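Local coordinates for protein cyclopenase asqI (PDB 5YY3) that catalyses the zinc-dependent ring contraction of 4'-methoxycyclopenin to 4'-methoxyviridicatin, with loss of methyl isocyanate, in aspoquinolone biosynthesis, at residues A158-T163 and E457-L462; Y187-V192 and H594-P599. One frame throughout, in Å; residues are numbered along the deposited sequence.

Overall arrangement
Both contacts join the hemocyanin copper-domain region of this tyrosinase-family enzyme to its Ig-like C-terminal region, at places whose centres lie 30 Å apart and whose nearest atoms are about 13 Å apart. In chain order the segments alternate: 158-163, 187-192, 457-462, 594-599. Contact 1 pairs the loop ahead of helix 174-177 with the lead-in to strand 461-475 of the mixed sheet, at the boundary with a second subunit. Contact 2 sets helix 180-193, a carrier of zinc ligands, against the long loop after strand 571-580. The C-terminal region therefore meets the copper-domain region both at a subunit interface, through a loop, and beside the metal site, through a ligand-bearing helix.

Contact 1: residues A158-T163 and E457-L462; sequences AGEICT and ESKAKL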
loop_
_atom_site.group_PDB
_atom_site.type_symbol
_atom_site.label_atom_id
_atom_site.label_comp_id
_atom_site.label_asym_id
_atom_site.label_seq_id
_atom_site.Cartn_x
_atom_site.Cartn_y
_atom_site.Cartn_z
ATOM N N ALA A 158 -25.248 6.486 10.539
ATOM C CA ALA A 158 -24.410 5.792 9.574
ATOM C C ALA A 158 -23.045 6.439 9.506
ATOM O O ALA A 158 -22.931 7.642 9.333
ATOM C CB ALA A 158 -25.066 5.792 8.198
ATOM N N GLY A 159 -22.002 5.641 9.656
ATOM C CA GLY A 159 -20.658 6.169 9.515
ATOM C C GLY A 159 -20.187 5.948 8.095
ATOM O O GLY A 159 -20.960 5.534 7.235
ATOM N N GLU A 160 -18.912 6.219 7.857
ATOM C CA GLU A 160 -18.320 6.104 6.539
ATOM C C GLU A 160 -17.871 4.667 6.279
ATOM O O GLU A 160 -17.483 3.957 7.198
ATOM C CB GLU A 160 -17.133 7.069 6.431
ATOM C CG GLU A 160 -16.446 7.113 5.087
ATOM C CD GLU A 160 -15.047 7.687 5.192
ATOM O OE1 GLU A 160 -14.376 7.447 6.227
ATOM O OE2 GLU A 160 -14.625 8.376 4.240
ATOM N N ILE A 161 -17.931 4.231 5.026
ATOM C CA ILE A 161 -17.388 2.933 4.661
ATOM C C ILE A 161 -15.876 3.073 4.406
ATOM O O ILE A 161 -15.486 3.524 3.322
ATOM C CB ILE A 161 -18.134 2.367 3.422
ATOM C CG1 ILE A 161 -19.632 2.262 3.713
ATOM C CG2 ILE A 161 -17.614 0.991 3.013
ATOM C CD1 ILE A 161 -20.432 1.504 2.645
ATOM N N CYS A 162 -15.035 2.749 5.407
ATOM C CA CYS A 162 -13.560 2.771 5.229
ATOM C C CYS A 162 -13.164 1.298 5.033
ATOM O O CYS A 162 -13.171 0.484 5.973
ATOM C CB CYS A 162 -12.758 3.480 6.406
ATOM S SG CYS A 162 -11.435 4.515 7.442
ATOM N N THR A 163 -12.839 0.976 3.784
ATOM C CA THR A 163 -12.581 -0.379 3.312
ATOM C C THR A 163 -11.414 -0.344 2.307
ATOM O O THR A 163 -11.119 0.706 1.751
ATOM C CB THR A 163 -13.894 -0.958 2.701
ATOM O OG1 THR A 163 -14.500 -1.883 3.612
ATOM C CG2 THR A 163 -13.710 -1.586 1.384
ATOM N N GLU A 457 -18.752 14.768 9.178
ATOM C CA GLU A 457 -17.304 14.667 8.979
ATOM C C GLU A 457 -16.876 13.209 8.835
ATOM O O GLU A 457 -17.606 12.298 9.218
ATOM C CB GLU A 457 -16.551 15.328 10.137
ATOM C CG GLU A 457 -16.867 16.803 10.305
ATOM C CD GLU A 457 -16.054 17.454 11.409
ATOM O OE1 GLU A 457 -15.839 16.827 12.462
ATOM O OE2 GLU A 457 -15.632 18.606 11.227
ATOM N N SER A 458 -15.694 12.983 8.270
ATOM C CA SER A 458 -15.213 11.613 8.108
ATOM C C SER A 458 -13.728 11.494 8.396
ATOM O O SER A 458 -12.979 12.457 8.215
ATOM C CB SER A 458 -15.519 11.102 6.701
ATOM O OG SER A 458 -15.009 11.988 5.715
ATOM N N LYS A 459 -13.338 10.311 8.881
ATOM C CA LYS A 459 -11.945 9.876 9.023
ATOM C C LYS A 459 -11.161 10.572 10.146
ATOM O O LYS A 459 -10.420 9.915 10.866
ATOM C CB LYS A 459 -11.205 10.033 7.684
ATOM C CG LYS A 459 -11.703 9.066 6.591
ATOM C CD LYS A 459 -10.578 8.706 5.605
ATOM C CE LYS A 459 -11.043 7.720 4.530
ATOM N NZ LYS A 459 -12.221 8.228 3.740
ATOM N N ALA A 460 -11.320 11.886 10.289
ATOM C CA ALA A 460 -10.656 12.642 11.356
ATOM C C ALA A 460 -11.193 14.073 11.443
ATOM O O ALA A 460 -11.911 14.535 10.556
ATOM C CB ALA A 460 -9.140 12.671 11.142
ATOM N N LYS A 461 -10.860 14.744 12.542
ATOM C CA LYS A 461 -11.037 16.182 12.681
ATOM C C LYS A 461 -9.664 16.789 12.929
ATOM O O LYS A 461 -9.089 16.572 13.994
ATOM C CB LYS A 461 -11.980 16.534 13.836
ATOM C CG LYS A 461 -12.151 18.042 14.067
ATOM C CD LYS A 461 -12.884 18.690 12.888
ATOM C CE LYS A 461 -13.119 20.176 13.098
ATOM N NZ LYS A 461 -14.121 20.724 12.132
ATOM N N LEU A 462 -9.132 17.518 11.954
ATOM C CA LEU A 462 -7.798 18.097 12.088
ATOM C C LEU A 462 -7.833 19.248 13.093
ATOM O O LEU A 462 -8.863 19.896 13.292
ATOM C CB LEU A 462 -7.275 18.580 10.739
ATOM C CG LEU A 462 -5.865 19.198 10.752
ATOM C CD1 LEU A 462 -4.830 18.176 11.205
ATOM C CD2 LEU A 462 -5.477 19.776 9.395
HETATM O O HOH W 1 -13.255 5.782 2.214
#
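A buried salt bridge between Glu160 and Lys459 ties the irregular loop 158-163 to the turn that leads into strand 461-475, joining the copper-domain and Ig-like regions close to a subunit boundary. The backbones stay well apart, 6.5 Å between Glu160 CA and Ser458 CA, and side chains span the gap. Glu160 leaves its loop with CG anti to the backbone N (chi1 -177°) and runs extended, which carries its carboxylate across to the 457-462 turn. Lys459 crosses it at about a right angle. A bend at the last torsion (chi4 57°) turns the ammonium back onto the carboxylate, where NZ donates a very short 2.5 Å bond to Glu160 OE2. The other oxygen, Glu160 OE1, lies 3.1 Å from Lys459 CG, so the carboxylate rests against the lysine chain as well as its charged end. The CB of Ser458 packs 3.8 Å from Glu160 CD, while its hydroxyl turns to Asp178.

Lys459 NZ has further partners in the carbonyl oxygen of Ala171 and a water 3.1 Å away, which in turn donates a weak bond to Ile161 O. Two residues along the loop from Glu160, Cys162 SG lies 4.3 Å from Lys459 CE and forms a disulfide with Cys162 of the second subunit.

With the carboxylate, a carbonyl and a water gathered on it, the charge of the buried ammonium is probably well compensated, which would favour the ionised forms of both residues. Loop 158-163 is thus fixed by an ionic pair within the chain and a disulfide between chains.

Contact 2: residues Y187-V192 and H594-P599; sequences YYWHMV and HHYHDP
Trp189 projects from a regular helical turn, in which Val192 N bonds to Tyr188 O at 2.9 Å, and meets Tyr596, which extends from the irregular loop 594-599; the two backbones do not touch. The contact is made by the NE1-CD1 edge of the Trp189 indole and the hydroxyl end of Tyr596. With CG anti to the backbone N (chi1 -170°) and the ring turned about chi2, the five-membered edge of the indole faces the phenol. There NE1 donates a weak hydrogen bond to Tyr596 OH, 3.1 Å long and bent to 127° at the hydrogen. The hydroxyl oxygen sits at the indole edge, near its plane, and also lies 3.3 Å from Trp189 CD1. The rings meet rim to rim with planes at 73°, and neither covers the other's face. Trp189 NE1 is 3.6 Å from Tyr596 CE2, a tilted approach to the phenol ring.

Both side chains also touch Val213 and Val217 of helix 210-231, so the pair packs against a common apolar wall. Trp189 stacks in addition on Tyr193, one turn further along its own helix.

His190, the next residue, is a zinc ligand, and the side chain of Trp189 lies about 4 Å from that of the zinc ligand His218. Trp189 is placed as a second-shell residue would be, consistent with an aromatic contact packed beside the three-histidine zinc site (His186, His190, His218) of a hemocyanin-like helical core, with the Tyr596 loop bringing the Ig-like region up to the helices that carry the ligands.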
loop_
_atom_site.group_PDB
_atom_site.type_symbol
_atom_site.label_atom_id
_atom_site.label_comp_id
_atom_site.label_asym_id
_atom_site.label_seq_id
_atom_site.Cartn_x
_atom_site.Cartn_y
_atom_site.Cartn_z
ATOM N N TYR A 187 -19.963 27.711 2.646
ATOM C CA TYR A 187 -21.402 27.879 2.507
ATOM C C TYR A 187 -21.793 29.338 2.711
ATOM O O TYR A 187 -22.586 29.893 1.954
ATOM C CB TYR A 187 -22.078 26.955 3.506
ATOM C CG TYR A 187 -23.543 27.136 3.817
ATOM C CD1 TYR A 187 -24.533 26.671 2.946
ATOM C CD2 TYR A 187 -23.941 27.667 5.041
ATOM C CE1 TYR A 187 -25.880 26.783 3.264
ATOM C CE2 TYR A 187 -25.275 27.783 5.372
ATOM C CZ TYR A 187 -26.241 27.334 4.482
ATOM O OH TYR A 187 -27.570 27.458 4.817
ATOM N N TYR A 188 -21.208 29.967 3.722
ATOM C CA TYR A 188 -21.464 31.373 3.959
ATOM C C TYR A 188 -20.764 32.230 2.904
ATOM O O TYR A 188 -21.281 33.268 2.505
ATOM C CB TYR A 188 -21.016 31.766 5.380
ATOM C CG TYR A 188 -21.256 33.228 5.728
ATOM C CD1 TYR A 188 -22.548 33.761 5.763
ATOM C CD2 TYR A 188 -20.193 34.076 6.023
ATOM C CE1 TYR A 188 -22.772 35.109 6.076
ATOM C CE2 TYR A 188 -20.406 35.425 6.347
ATOM C CZ TYR A 188 -21.695 35.933 6.372
ATOM O OH TYR A 188 -21.894 37.264 6.690
ATOM N N TRP A 189 -19.599 31.786 2.443
ATOM C CA TRP A 189 -18.819 32.566 1.490
ATOM C C TRP A 189 -19.636 32.893 0.251
ATOM O O TRP A 189 -19.574 33.993 -0.284
ATOM C CB TRP A 189 -17.546 31.823 1.083
ATOM C CG TRP A 189 -16.569 32.658 0.294
ATOM C CD1 TRP A 189 -15.605 33.470 0.798
ATOM C CD2 TRP A 189 -16.458 32.751 -1.135
ATOM N NE1 TRP A 189 -14.899 34.066 -0.223
ATOM C CE2 TRP A 189 -15.405 33.639 -1.419
ATOM C CE3 TRP A 189 -17.147 32.165 -2.200
ATOM C CZ2 TRP A 189 -15.027 33.965 -2.717
ATOM C CZ3 TRP A 189 -16.764 32.493 -3.505
ATOM C CH2 TRP A 189 -15.716 33.381 -3.745
ATOM N N HIS A 190 -20.408 31.921 -0.205
ATOM C CA HIS A 190 -21.180 32.106 -1.415
ATOM C C HIS A 190 -22.327 33.072 -1.164
ATOM O O HIS A 190 -22.673 33.862 -2.044
ATOM C CB HIS A 190 -21.655 30.756 -1.943
ATOM C CG HIS A 190 -20.563 29.978 -2.612
ATOM N ND1 HIS A 190 -19.747 30.534 -3.575
ATOM C CD2 HIS A 190 -20.122 28.714 -2.429
ATOM C CE1 HIS A 190 -18.865 29.638 -3.975
ATOM N NE2 HIS A 190 -19.070 28.526 -3.297
ATOM N N MET A 191 -22.893 33.047 0.044
ATOM C CA MET A 191 -23.895 34.041 0.385
ATOM C C MET A 191 -23.253 35.422 0.366
ATOM O O MET A 191 -23.844 36.382 -0.128
ATOM C CB MET A 191 -24.520 33.761 1.744
ATOM C CG MET A 191 -25.189 32.405 1.824
ATOM S SD MET A 191 -25.840 32.143 3.471
ATOM C CE MET A 191 -26.115 30.386 3.485
ATOM N N VAL A 192 -22.039 35.520 0.895
ATOM C CA VAL A 192 -21.323 36.787 0.884
ATOM C C VAL A 192 -21.049 37.246 -0.540
ATOM O O VAL A 192 -21.358 38.379 -0.913
ATOM C CB VAL A 192 -19.999 36.695 1.649
ATOM C CG1 VAL A 192 -19.088 37.887 1.300
ATOM C CG2 VAL A 192 -20.272 36.664 3.131
ATOM N N HIS A 594 -15.795 43.553 3.927
ATOM C CA HIS A 594 -14.686 44.244 4.582
ATOM C C HIS A 594 -13.410 43.415 4.824
ATOM O O HIS A 594 -12.393 43.959 5.272
ATOM C CB HIS A 594 -15.168 44.808 5.926
ATOM C CG HIS A 594 -16.036 43.867 6.702
ATOM N ND1 HIS A 594 -17.227 43.370 6.210
ATOM C CD2 HIS A 594 -15.891 43.337 7.939
ATOM C CE1 HIS A 594 -17.773 42.572 7.108
ATOM N NE2 HIS A 594 -16.987 42.536 8.170
ATOM N N HIS A 595 -13.454 42.114 4.539
ATOM C CA HIS A 595 -12.310 41.236 4.794
ATOM C C HIS A 595 -11.351 41.096 3.623
ATOM O O HIS A 595 -10.272 40.528 3.756
ATOM C CB HIS A 595 -12.791 39.846 5.187
ATOM C CG HIS A 595 -13.545 39.817 6.473
ATOM N ND1 HIS A 595 -12.916 39.715 7.695
ATOM C CD2 HIS A 595 -14.873 39.879 6.730
ATOM C CE1 HIS A 595 -13.831 39.718 8.653
ATOM N NE2 HIS A 595 -15.026 39.815 8.092
ATOM N N TYR A 596 -11.744 41.597 2.467
ATOM C CA TYR A 596 -10.981 41.314 1.266
ATOM C C TYR A 596 -10.439 42.621 0.669
ATOM O O TYR A 596 -10.205 42.727 -0.538
ATOM C CB TYR A 596 -11.857 40.525 0.271
ATOM C CG TYR A 596 -12.148 39.077 0.701
ATOM C CD1 TYR A 596 -11.114 38.223 1.092
ATOM C CD2 TYR A 596 -13.452 38.573 0.713
ATOM C CE1 TYR A 596 -11.366 36.890 1.487
ATOM C CE2 TYR A 596 -13.718 37.249 1.104
ATOM C CZ TYR A 596 -12.667 36.412 1.490
ATOM O OH TYR A 596 -12.905 35.101 1.876
ATOM N N HIS A 597 -10.213 43.599 1.545
ATOM C CA HIS A 597 -9.745 44.926 1.150
ATOM C C HIS A 597 -8.229 45.125 1.291
ATOM O O HIS A 597 -7.720 45.333 2.389
ATOM C CB HIS A 597 -10.464 45.993 1.971
ATOM C CG HIS A 597 -9.773 47.321 1.960
ATOM N ND1 HIS A 597 -9.547 48.032 0.798
ATOM C CD2 HIS A 597 -9.251 48.060 2.964
ATOM C CE1 HIS A 597 -8.915 49.155 1.093
ATOM N NE2 HIS A 597 -8.724 49.200 2.398
ATOM N N ASP A 598 -7.520 45.092 0.169
ATOM C CA ASP A 598 -6.072 45.236 0.185
ATOM C C ASP A 598 -5.582 46.083 -0.977
ATOM O O ASP A 598 -5.750 45.711 -2.135
ATOM C CB ASP A 598 -5.400 43.860 0.143
ATOM C CG ASP A 598 -3.901 43.921 0.423
ATOM O OD1 ASP A 598 -3.224 44.894 0.006
ATOM O OD2 ASP A 598 -3.402 42.976 1.072
ATOM N N PRO A 599 -4.936 47.211 -0.658
ATOM C CA PRO A 599 -4.303 48.120 -1.623
ATOM C C PRO A 599 -3.416 47.407 -2.661
ATOM O O PRO A 599 -3.163 47.969 -3.731
ATOM C CB PRO A 599 -3.444 49.024 -0.734
ATOM C CG PRO A 599 -4.123 49.016 0.591
ATOM C CD PRO A 599 -4.764 47.666 0.735
#